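Side-chain contacts in hypothetical protein (PDB 2IL5), which is of unknown function but belongs to the Hsp90 ATPase activator homolog 1-like family, whose Bet v 1-like fold commonly shapes an internal cavity for hydrophobic ligands: residues K91-M96 with E101-I106; E31-K36 with I106-F111; E129-F134 with K140-E145. All coordinates share one frame; numbering follows the deposited sequence.

Contact 1. Residues K91-M96 with E101-I106; sequences KMTIGM and ETQDVI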
loop_
_atom_site.group_PDB
_atom_site.type_symbol
_atom_site.label_atom_id
_atom_site.label_comp_id
_atom_site.label_asym_id
_atom_site.label_seq_id
_atom_site.Cartn_x
_atom_site.Cartn_y
_atom_site.Cartn_z
ATOM N N LYS A 91 -2.795 -9.927 1.851
ATOM C CA LYS A 91 -1.359 -9.867 2.160
ATOM C C LYS A 91 -0.588 -9.779 0.842
ATOM O O LYS A 91 -0.734 -10.627 -0.050
ATOM C CB LYS A 91 -0.891 -11.074 2.951
ATOM C CG LYS A 91 0.571 -11.038 3.420
ATOM C CD LYS A 91 0.854 -12.368 4.216
ATOM C CE LYS A 91 2.314 -12.604 4.622
ATOM N NZ LYS A 91 2.991 -11.273 4.980
HETATM N N MSE A 92 0.200 -8.720 0.712
HETATM C CA MSE A 92 0.959 -8.490 -0.474
HETATM C C MSE A 92 2.346 -7.939 -0.113
HETATM O O MSE A 92 2.573 -7.479 1.029
HETATM C CB MSE A 92 0.185 -7.571 -1.441
HETATM C CG MSE A 92 -0.075 -6.180 -0.942
HETATM SE SE MSE A 92 -1.325 -5.178 -1.969
HETATM C CE MSE A 92 -0.316 -5.142 -3.621
ATOM N N THR A 93 3.274 -8.046 -1.068
ATOM C CA THR A 93 4.561 -7.374 -0.976
ATOM C C THR A 93 4.654 -6.086 -1.825
ATOM O O THR A 93 3.962 -5.906 -2.869
ATOM C CB THR A 93 5.762 -8.263 -1.332
ATOM O OG1 THR A 93 5.891 -8.368 -2.749
ATOM C CG2 THR A 93 5.674 -9.636 -0.704
ATOM N N ILE A 94 5.481 -5.185 -1.304
ATOM C CA ILE A 94 6.038 -4.033 -2.030
ATOM C C ILE A 94 7.509 -4.378 -2.177
ATOM O O ILE A 94 8.239 -4.475 -1.206
ATOM C CB ILE A 94 5.899 -2.748 -1.250
ATOM C CG1 ILE A 94 4.436 -2.384 -1.097
ATOM C CG2 ILE A 94 6.600 -1.592 -1.998
ATOM C CD1 ILE A 94 3.935 -1.400 -2.205
ATOM N N GLY A 95 7.933 -4.665 -3.395
ATOM C CA GLY A 95 9.241 -5.271 -3.583
ATOM C C GLY A 95 9.111 -6.704 -4.021
ATOM O O GLY A 95 8.220 -7.443 -3.604
HETATM N N MSE A 96 10.042 -7.091 -4.869
HETATM C CA MSE A 96 9.982 -8.342 -5.573
HETATM C C MSE A 96 10.898 -9.371 -4.843
HETATM O O MSE A 96 12.121 -9.167 -4.754
HETATM C CB MSE A 96 10.396 -8.049 -7.027
HETATM C CG MSE A 96 9.817 -8.967 -8.083
HETATM SE SE MSE A 96 7.873 -9.176 -8.132
HETATM C CE MSE A 96 7.865 -10.947 -8.993
ATOM N N GLU A 101 17.610 -5.143 -2.697
ATOM C CA GLU A 101 16.538 -4.407 -1.991
ATOM C C GLU A 101 15.328 -5.236 -1.516
ATOM O O GLU A 101 14.610 -5.853 -2.316
ATOM C CB GLU A 101 16.067 -3.230 -2.857
ATOM C CG GLU A 101 15.932 -3.577 -4.343
ATOM C CD GLU A 101 15.301 -2.465 -5.140
ATOM O OE1 GLU A 101 14.506 -1.688 -4.550
ATOM O OE2 GLU A 101 15.597 -2.376 -6.358
ATOM N N THR A 102 15.099 -5.191 -0.205
ATOM C CA THR A 102 14.087 -6.012 0.509
ATOM C C THR A 102 12.621 -5.799 0.058
ATOM O O THR A 102 12.308 -4.805 -0.633
ATOM C CB THR A 102 14.198 -5.780 2.050
ATOM O OG1 THR A 102 13.071 -6.355 2.720
ATOM C CG2 THR A 102 14.269 -4.288 2.364
ATOM N N GLN A 103 11.743 -6.747 0.434
ATOM C CA GLN A 103 10.297 -6.561 0.257
ATOM C C GLN A 103 9.685 -5.947 1.504
ATOM O O GLN A 103 9.828 -6.465 2.630
ATOM C CB GLN A 103 9.537 -7.869 0.007
ATOM C CG GLN A 103 10.119 -8.836 -0.946
ATOM C CD GLN A 103 10.000 -10.241 -0.396
ATOM O OE1 GLN A 103 10.821 -10.669 0.420
ATOM N NE2 GLN A 103 8.964 -10.962 -0.821
ATOM N N ASP A 104 8.975 -4.858 1.292
ATOM C CA ASP A 104 8.023 -4.400 2.251
ATOM C C ASP A 104 6.782 -5.324 2.241
ATOM O O ASP A 104 6.433 -5.953 1.246
ATOM C CB ASP A 104 7.612 -2.974 1.977
ATOM C CG ASP A 104 8.812 -2.023 1.797
ATOM O OD1 ASP A 104 9.930 -2.300 2.321
ATOM O OD2 ASP A 104 8.585 -0.961 1.154
ATOM N N VAL A 105 6.129 -5.345 3.387
ATOM C CA VAL A 105 4.978 -6.192 3.624
ATOM C C VAL A 105 3.784 -5.299 3.861
ATOM O O VAL A 105 3.851 -4.395 4.647
ATOM C CB VAL A 105 5.235 -7.155 4.850
ATOM C CG1 VAL A 105 3.924 -7.706 5.424
ATOM C CG2 VAL A 105 6.229 -8.283 4.447
ATOM N N ILE A 106 2.703 -5.571 3.151
ATOM C CA ILE A 106 1.370 -5.037 3.471
ATOM C C ILE A 106 0.423 -6.167 3.926
ATOM O O ILE A 106 0.314 -7.184 3.269
ATOM C CB ILE A 106 0.757 -4.322 2.227
ATOM C CG1 ILE A 106 1.464 -2.963 2.016
ATOM C CG2 ILE A 106 -0.782 -4.151 2.369
ATOM C CD1 ILE A 106 1.045 -2.213 0.704
#
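Met92 and Ile94 pair with Ile106 and Asp104 in an antiparallel ladder, the short segments 91-94 and 104-106 of strands 89-94 and 104-112 running at 152° with their axes 4.6 Å apart. Both are hydrogen-bonded pairs, with the non-hydrogen-bonded pair Thr93–Val105 between them. Met92 N reaches Ile106 O at 3.0 Å and Ile106 N returns to Met92 O at 2.9 Å. In the next pair Ile94 N bonds Asp104 O at 2.8 Å, and Asp104 N answers to Ile94 O with an N-H...O angle of 130°. Beyond it, Gly95 has backbone angles that crowd any CB against the preceding carbonyl.

Side chains alternate between the two faces. Met92, modelled as selenomethionine, and Ile106 project together as neighbours, Met92 CG against Ile106 CB at 3.8 Å. Ile94 instead slants over Ile106, meeting its CD1 through CG1. Ile94 CB also rests on Asp104 CB at 3.7 Å, while Ser126 and Tyr124 hold the Asp104 carboxylate. On the other face, Thr93 CG2 sits 3.5 Å from Gln103 NE2. With chi1 at 79°, Thr93 OG1 hydrogen-bonds Gly95 O at 2.6 Å; Ile80 N of strand 74-85 bonds the same OG1, so two bonds fix the hydroxyl's rotation. Lys91, bent at chi4, carries NZ across Val105, near CG1, and into a salt bridge with Glu107. This is the loop end of a beta hairpin in the antiparallel sheet of a Bet v 1-like fold.

Contact 2. Residues E31-K36 with I106-F111; sequences EAWTKK and IEVEFF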
loop_
_atom_site.group_PDB
_atom_site.type_symbol
_atom_site.label_atom_id
_atom_site.label_comp_id
_atom_site.label_asym_id
_atom_site.label_seq_id
_atom_site.Cartn_x
_atom_site.Cartn_y
_atom_site.Cartn_z
ATOM N N GLU A 31 -12.500 -4.799 -3.286
ATOM C CA GLU A 31 -12.371 -4.585 -4.721
ATOM C C GLU A 31 -11.313 -3.523 -5.098
ATOM O O GLU A 31 -10.557 -3.714 -6.068
ATOM C CB GLU A 31 -13.732 -4.206 -5.311
ATOM C CG GLU A 31 -13.799 -4.241 -6.848
ATOM C CD GLU A 31 -15.219 -3.956 -7.425
ATOM O OE1 GLU A 31 -15.827 -2.898 -7.139
ATOM O OE2 GLU A 31 -15.712 -4.800 -8.195
ATOM N N ALA A 32 -11.265 -2.415 -4.349
ATOM C CA ALA A 32 -10.285 -1.330 -4.595
ATOM C C ALA A 32 -8.844 -1.831 -4.652
ATOM O O ALA A 32 -8.026 -1.277 -5.398
ATOM C CB ALA A 32 -10.426 -0.245 -3.534
ATOM N N TRP A 33 -8.577 -2.909 -3.886
ATOM C CA TRP A 33 -7.258 -3.484 -3.638
ATOM C C TRP A 33 -6.914 -4.562 -4.634
ATOM O O TRP A 33 -5.769 -4.994 -4.698
ATOM C CB TRP A 33 -7.157 -4.102 -2.217
ATOM C CG TRP A 33 -6.937 -3.067 -1.097
ATOM C CD1 TRP A 33 -7.911 -2.330 -0.438
ATOM C CD2 TRP A 33 -5.683 -2.683 -0.509
ATOM N NE1 TRP A 33 -7.326 -1.521 0.521
ATOM C CE2 TRP A 33 -5.964 -1.711 0.493
ATOM C CE3 TRP A 33 -4.344 -3.056 -0.731
ATOM C CZ2 TRP A 33 -4.940 -1.115 1.281
ATOM C CZ3 TRP A 33 -3.322 -2.442 0.051
ATOM C CH2 TRP A 33 -3.629 -1.489 1.028
ATOM N N THR A 34 -7.911 -5.006 -5.393
ATOM C CA THR A 34 -7.765 -6.263 -6.133
ATOM C C THR A 34 -8.246 -6.158 -7.550
ATOM O O THR A 34 -8.205 -7.136 -8.303
ATOM C CB THR A 34 -8.483 -7.458 -5.429
ATOM O OG1 THR A 34 -9.847 -7.129 -5.226
ATOM C CG2 THR A 34 -7.805 -7.802 -4.088
ATOM N N LYS A 35 -8.701 -4.966 -7.905
ATOM C CA LYS A 35 -9.039 -4.664 -9.276
ATOM C C LYS A 35 -8.123 -3.648 -9.922
ATOM O O LYS A 35 -8.055 -2.489 -9.496
ATOM C CB LYS A 35 -10.493 -4.212 -9.384
ATOM C CG LYS A 35 -11.355 -5.231 -10.103
ATOM C CD LYS A 35 -10.842 -5.390 -11.567
ATOM C CE LYS A 35 -11.013 -4.089 -12.399
ATOM N NZ LYS A 35 -10.083 -3.967 -13.581
ATOM N N LYS A 36 -7.454 -4.098 -10.982
ATOM C CA LYS A 36 -6.505 -3.308 -11.786
ATOM C C LYS A 36 -6.921 -1.873 -12.131
ATOM O O LYS A 36 -6.168 -0.919 -11.916
ATOM C CB LYS A 36 -6.235 -4.047 -13.088
ATOM C CG LYS A 36 -4.854 -3.862 -13.621
ATOM C CD LYS A 36 -4.863 -3.784 -15.108
ATOM C CE LYS A 36 -5.310 -5.074 -15.723
ATOM N NZ LYS A 36 -5.837 -4.808 -17.066
ATOM N N ILE A 106 2.703 -5.571 3.151
ATOM C CA ILE A 106 1.370 -5.037 3.471
ATOM C C ILE A 106 0.423 -6.167 3.926
ATOM O O ILE A 106 0.314 -7.184 3.269
ATOM C CB ILE A 106 0.757 -4.322 2.227
ATOM C CG1 ILE A 106 1.464 -2.963 2.016
ATOM C CG2 ILE A 106 -0.782 -4.151 2.369
ATOM C CD1 ILE A 106 1.045 -2.213 0.704
ATOM N N GLU A 107 -0.234 -5.997 5.067
ATOM C CA GLU A 107 -1.319 -6.916 5.476
ATOM C C GLU A 107 -2.514 -6.052 5.820
ATOM O O GLU A 107 -2.414 -5.180 6.662
ATOM C CB GLU A 107 -0.913 -7.796 6.633
ATOM C CG GLU A 107 0.275 -8.685 6.282
ATOM C CD GLU A 107 0.854 -9.473 7.419
ATOM O OE1 GLU A 107 0.500 -9.233 8.591
ATOM O OE2 GLU A 107 1.674 -10.396 7.132
ATOM N N VAL A 108 -3.617 -6.247 5.101
ATOM C CA VAL A 108 -4.774 -5.407 5.269
ATOM C C VAL A 108 -6.037 -6.283 5.435
ATOM O O VAL A 108 -6.348 -7.127 4.599
ATOM C CB VAL A 108 -4.901 -4.304 4.136
ATOM C CG1 VAL A 108 -5.064 -4.931 2.772
ATOM C CG2 VAL A 108 -6.081 -3.324 4.447
ATOM N N GLU A 109 -6.738 -6.075 6.552
ATOM C CA GLU A 109 -7.944 -6.804 6.841
ATOM C C GLU A 109 -9.196 -5.909 6.791
ATOM O O GLU A 109 -9.169 -4.769 7.242
ATOM C CB GLU A 109 -7.811 -7.522 8.187
ATOM C CG GLU A 109 -8.515 -8.874 8.174
ATOM C CD GLU A 109 -8.341 -9.690 9.438
ATOM O OE1 GLU A 109 -7.538 -9.320 10.332
ATOM O OE2 GLU A 109 -9.008 -10.748 9.505
ATOM N N PHE A 110 -10.283 -6.471 6.239
ATOM C CA PHE A 110 -11.576 -5.797 6.066
ATOM C C PHE A 110 -12.658 -6.460 6.945
ATOM O O PHE A 110 -12.911 -7.656 6.815
ATOM C CB PHE A 110 -11.984 -5.830 4.579
ATOM C CG PHE A 110 -10.880 -5.432 3.649
ATOM C CD1 PHE A 110 -10.087 -6.399 3.029
ATOM C CD2 PHE A 110 -10.579 -4.089 3.437
ATOM C CE1 PHE A 110 -9.007 -6.037 2.200
ATOM C CE2 PHE A 110 -9.519 -3.721 2.608
ATOM C CZ PHE A 110 -8.737 -4.693 1.983
ATOM N N PHE A 111 -13.257 -5.710 7.862
ATOM C CA PHE A 111 -14.349 -6.215 8.700
ATOM C C PHE A 111 -15.631 -5.464 8.419
ATOM O O PHE A 111 -15.616 -4.242 8.267
ATOM C CB PHE A 111 -14.029 -6.066 10.190
ATOM C CG PHE A 111 -12.863 -6.889 10.650
ATOM C CD1 PHE A 111 -11.552 -6.406 10.512
ATOM C CD2 PHE A 111 -13.069 -8.143 11.242
ATOM C CE1 PHE A 111 -10.465 -7.170 10.936
ATOM C CE2 PHE A 111 -11.972 -8.912 11.692
ATOM C CZ PHE A 111 -10.672 -8.411 11.545
#
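Trp33 meets segment 106-111 of strand 104-112 through its indole alone, laid against three inward residues at alternate positions: Ile106, Val108 and Phe110. The tightest fit is over one indole face. Val108 CG1 stands 3.8 Å from the centroid of the six-membered ring and only 2° off its normal, a nearly ideal CH-pi contact. This methyl gets there because chi1 of 62° sets it between the backbone N and the carbonyl carbon of Val108; the other methyl, CG2, reaches Trp33 CZ2 at 4.0 Å.

Phe110 comes over that same face at the five-membered ring, edge first, in an offset edge-to-face pair with centroids 5.1 Å apart and planes at 61°. Its CZ lies 3.5 Å from Trp33 CD1. Ile106 belongs to the close-packed part as well, its CG2 meeting Trp33 CZ3 obliquely at 3.8 Å. Trp33 NE1 is buried here without a polar partner in the model, so the indole is held by packing rather than by a bond from its N-H.

In this Bet v 1-like fold the curved sheet wraps against the long C-terminal helix, and Trp33 is packed between them: Phe158 and Met161 of helix 136-166 touch it too, and Trp42 adds an edge-to-face ring pair. The loose side is the outer face of the strand, partly exposed, where Glu107 points away from the indole and Glu109 does not reach it.

Contact 3. Residues E129-F134 with K140-E145; sequences EKERRF and KQKKKE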
loop_
_atom_site.group_PDB
_atom_site.type_symbol
_atom_site.label_atom_id
_atom_site.label_comp_id
_atom_site.label_asym_id
_atom_site.label_seq_id
_atom_site.Cartn_x
_atom_site.Cartn_y
_atom_site.Cartn_z
ATOM N N GLU A 129 17.438 1.011 6.249
ATOM C CA GLU A 129 18.861 0.764 6.169
ATOM C C GLU A 129 19.603 1.676 7.144
ATOM O O GLU A 129 19.333 2.895 7.238
ATOM C CB GLU A 129 19.362 0.942 4.749
ATOM C CG GLU A 129 20.388 -0.086 4.348
ATOM C CD GLU A 129 19.774 -1.337 3.716
ATOM O OE1 GLU A 129 18.717 -1.815 4.226
ATOM O OE2 GLU A 129 20.358 -1.849 2.716
ATOM N N LYS A 130 20.517 1.060 7.879
ATOM C CA LYS A 130 21.348 1.812 8.783
ATOM C C LYS A 130 22.541 2.336 8.000
ATOM O O LYS A 130 23.119 1.637 7.179
ATOM C CB LYS A 130 21.755 0.966 9.985
ATOM C CG LYS A 130 22.238 1.824 11.171
ATOM C CD LYS A 130 22.648 0.933 12.308
ATOM C CE LYS A 130 22.778 1.736 13.521
ATOM N NZ LYS A 130 23.393 0.840 14.509
ATOM N N GLU A 131 22.829 3.613 8.162
ATOM C CA GLU A 131 23.945 4.201 7.439
ATOM C C GLU A 131 25.269 4.037 8.184
ATOM O O GLU A 131 25.297 3.887 9.389
ATOM C CB GLU A 131 23.590 5.654 7.095
ATOM C CG GLU A 131 22.306 5.718 6.193
ATOM C CD GLU A 131 21.841 7.129 5.845
ATOM O OE1 GLU A 131 20.609 7.305 5.627
ATOM O OE2 GLU A 131 22.680 8.070 5.792
ATOM N N ARG A 132 26.359 4.015 7.429
ATOM C CA ARG A 132 27.720 4.049 7.956
ATOM C C ARG A 132 27.914 5.038 9.113
ATOM O O ARG A 132 27.653 6.236 8.955
ATOM C CB ARG A 132 28.666 4.420 6.849
ATOM C CG ARG A 132 28.832 3.332 5.800
ATOM C CD ARG A 132 29.897 3.746 4.813
ATOM N NE ARG A 132 29.973 2.804 3.710
ATOM C CZ ARG A 132 30.713 2.978 2.617
ATOM N NH1 ARG A 132 31.452 4.056 2.458
ATOM N NH2 ARG A 132 30.725 2.051 1.691
ATOM N N ARG A 133 28.377 4.520 10.269
ATOM C CA ARG A 133 28.806 5.347 11.411
ATOM C C ARG A 133 27.659 6.079 12.124
ATOM O O ARG A 133 27.877 7.037 12.883
ATOM C CB ARG A 133 29.941 6.303 11.001
ATOM C CG ARG A 133 31.167 5.584 10.361
ATOM C CD ARG A 133 32.119 6.563 9.657
ATOM N NE ARG A 133 31.695 7.896 10.037
ATOM C CZ ARG A 133 31.118 8.812 9.270
ATOM N NH1 ARG A 133 30.919 8.659 7.964
ATOM N NH2 ARG A 133 30.729 9.912 9.874
ATOM N N PHE A 134 26.435 5.623 11.869
ATOM C CA PHE A 134 25.234 6.193 12.473
ATOM C C PHE A 134 25.213 5.924 13.982
ATOM O O PHE A 134 25.387 4.778 14.436
ATOM C CB PHE A 134 23.966 5.574 11.833
ATOM C CG PHE A 134 23.152 6.533 10.970
ATOM C CD1 PHE A 134 23.720 7.676 10.431
ATOM C CD2 PHE A 134 21.824 6.234 10.656
ATOM C CE1 PHE A 134 22.977 8.520 9.636
ATOM C CE2 PHE A 134 21.064 7.080 9.834
ATOM C CZ PHE A 134 21.629 8.221 9.341
ATOM N N LYS A 140 17.597 6.094 14.993
ATOM C CA LYS A 140 16.295 6.259 15.523
ATOM C C LYS A 140 15.553 7.432 14.865
ATOM O O LYS A 140 14.382 7.294 14.536
ATOM C CB LYS A 140 16.366 6.342 17.041
ATOM C CG LYS A 140 15.288 7.196 17.709
ATOM C CD LYS A 140 14.981 6.686 19.147
ATOM C CE LYS A 140 13.905 7.564 19.800
ATOM N NZ LYS A 140 13.098 6.845 20.821
ATOM N N GLN A 141 16.241 8.553 14.643
ATOM C CA GLN A 141 15.680 9.678 13.917
ATOM C C GLN A 141 15.333 9.385 12.457
ATOM O O GLN A 141 14.320 9.867 11.977
ATOM C CB GLN A 141 16.558 10.960 14.081
ATOM C CG GLN A 141 16.683 11.347 15.605
ATOM C CD GLN A 141 17.671 12.519 15.984
ATOM O OE1 GLN A 141 17.395 13.267 16.948
ATOM N NE2 GLN A 141 18.814 12.646 15.269
ATOM N N LYS A 142 16.188 8.632 11.746
ATOM C CA LYS A 142 15.911 8.197 10.374
ATOM C C LYS A 142 14.670 7.252 10.285
ATOM O O LYS A 142 13.918 7.343 9.339
ATOM C CB LYS A 142 17.113 7.470 9.763
ATOM C CG LYS A 142 16.881 7.071 8.298
ATOM C CD LYS A 142 18.035 6.350 7.650
ATOM C CE LYS A 142 17.715 5.967 6.176
ATOM N NZ LYS A 142 18.750 5.049 5.679
ATOM N N LYS A 143 14.480 6.353 11.252
ATOM C CA LYS A 143 13.287 5.485 11.286
ATOM C C LYS A 143 12.000 6.235 11.616
ATOM O O LYS A 143 10.971 5.918 11.069
ATOM C CB LYS A 143 13.449 4.337 12.260
ATOM C CG LYS A 143 14.644 3.453 11.916
ATOM C CD LYS A 143 15.064 2.713 13.171
ATOM C CE LYS A 143 13.991 1.774 13.553
ATOM N NZ LYS A 143 14.134 1.511 15.005
ATOM N N LYS A 144 12.080 7.216 12.513
ATOM C CA LYS A 144 10.968 8.077 12.802
ATOM C C LYS A 144 10.509 8.912 11.580
ATOM O O LYS A 144 9.321 8.978 11.306
ATOM C CB LYS A 144 11.293 8.955 14.016
ATOM C CG LYS A 144 10.256 10.015 14.342
ATOM C CD LYS A 144 9.176 9.537 15.322
ATOM C CE LYS A 144 8.058 8.697 14.628
ATOM N NZ LYS A 144 6.664 9.016 15.121
ATOM N N GLU A 145 11.453 9.518 10.865
ATOM C CA GLU A 145 11.200 10.282 9.630
ATOM C C GLU A 145 10.580 9.387 8.567
ATOM O O GLU A 145 9.659 9.785 7.862
ATOM C CB GLU A 145 12.513 10.861 9.057
ATOM C CG GLU A 145 12.840 12.282 9.401
ATOM C CD GLU A 145 14.341 12.523 9.699
ATOM O OE1 GLU A 145 15.241 11.954 9.012
ATOM O OE2 GLU A 145 14.608 13.289 10.656
#
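Lys142 carries this contact, reaching from helix 136-166 to the preceding loop at Glu129, Glu131 and Phe134. Its side chain is fully extended, chi1 -177° setting CG anti to the backbone N, which carries the ammonium clear of the helix. On the way out its CD passes the rim of the Phe134 ring near the ring plane, 3.8 Å from CE2, the lysine chain running roughly perpendicular to the Phe134 side chain.

At the end, Lys142 NZ has two acceptors: Glu129 O at 2.7 Å, approached 25° out of the carbonyl plane, and Glu131 OE1 at 2.9 Å in a salt bridge through the anti lone pair. Glu131 CB, in turn, stands 3.7 Å above the plane of the Phe134 ring, over its centre, in a type II beta turn from Glu131 to Phe134.

Farther on, Lys143 and Lys144 point their charges elsewhere, to Glu12 and Asp148 respectively. The loop thus bridges the end of strand 118-128 and the start of helix 136-166, where Lys142 and Lys143 also rest on Val128 and Phe134 touches Tyr139.

In the fold
Contacts 1 and 2 share Ile106 on strand 104-112, and their centres lie 15 Å apart. Their joint is physical on both faces of the sheet: Met92 SE packs 3.9 Å from Trp33 CE3, while Lys91 NZ bridges to Glu107 OE2 at 2.7 Å. Along the chain, contact 1 is nested within the loop that contact 2 closes. Contact 3 follows both in sequence. Contacts 2 and 3 lie on opposite sides of the chain's centre, 31 Å apart centre to centre; contact 3 is 20 Å from contact 1, likewise between centres. A bound sodium ion lies near contact 1, about 4 Å from the nearest atom of Gly95 and about 10 Å from the nearest atom of the Ile106 side chain.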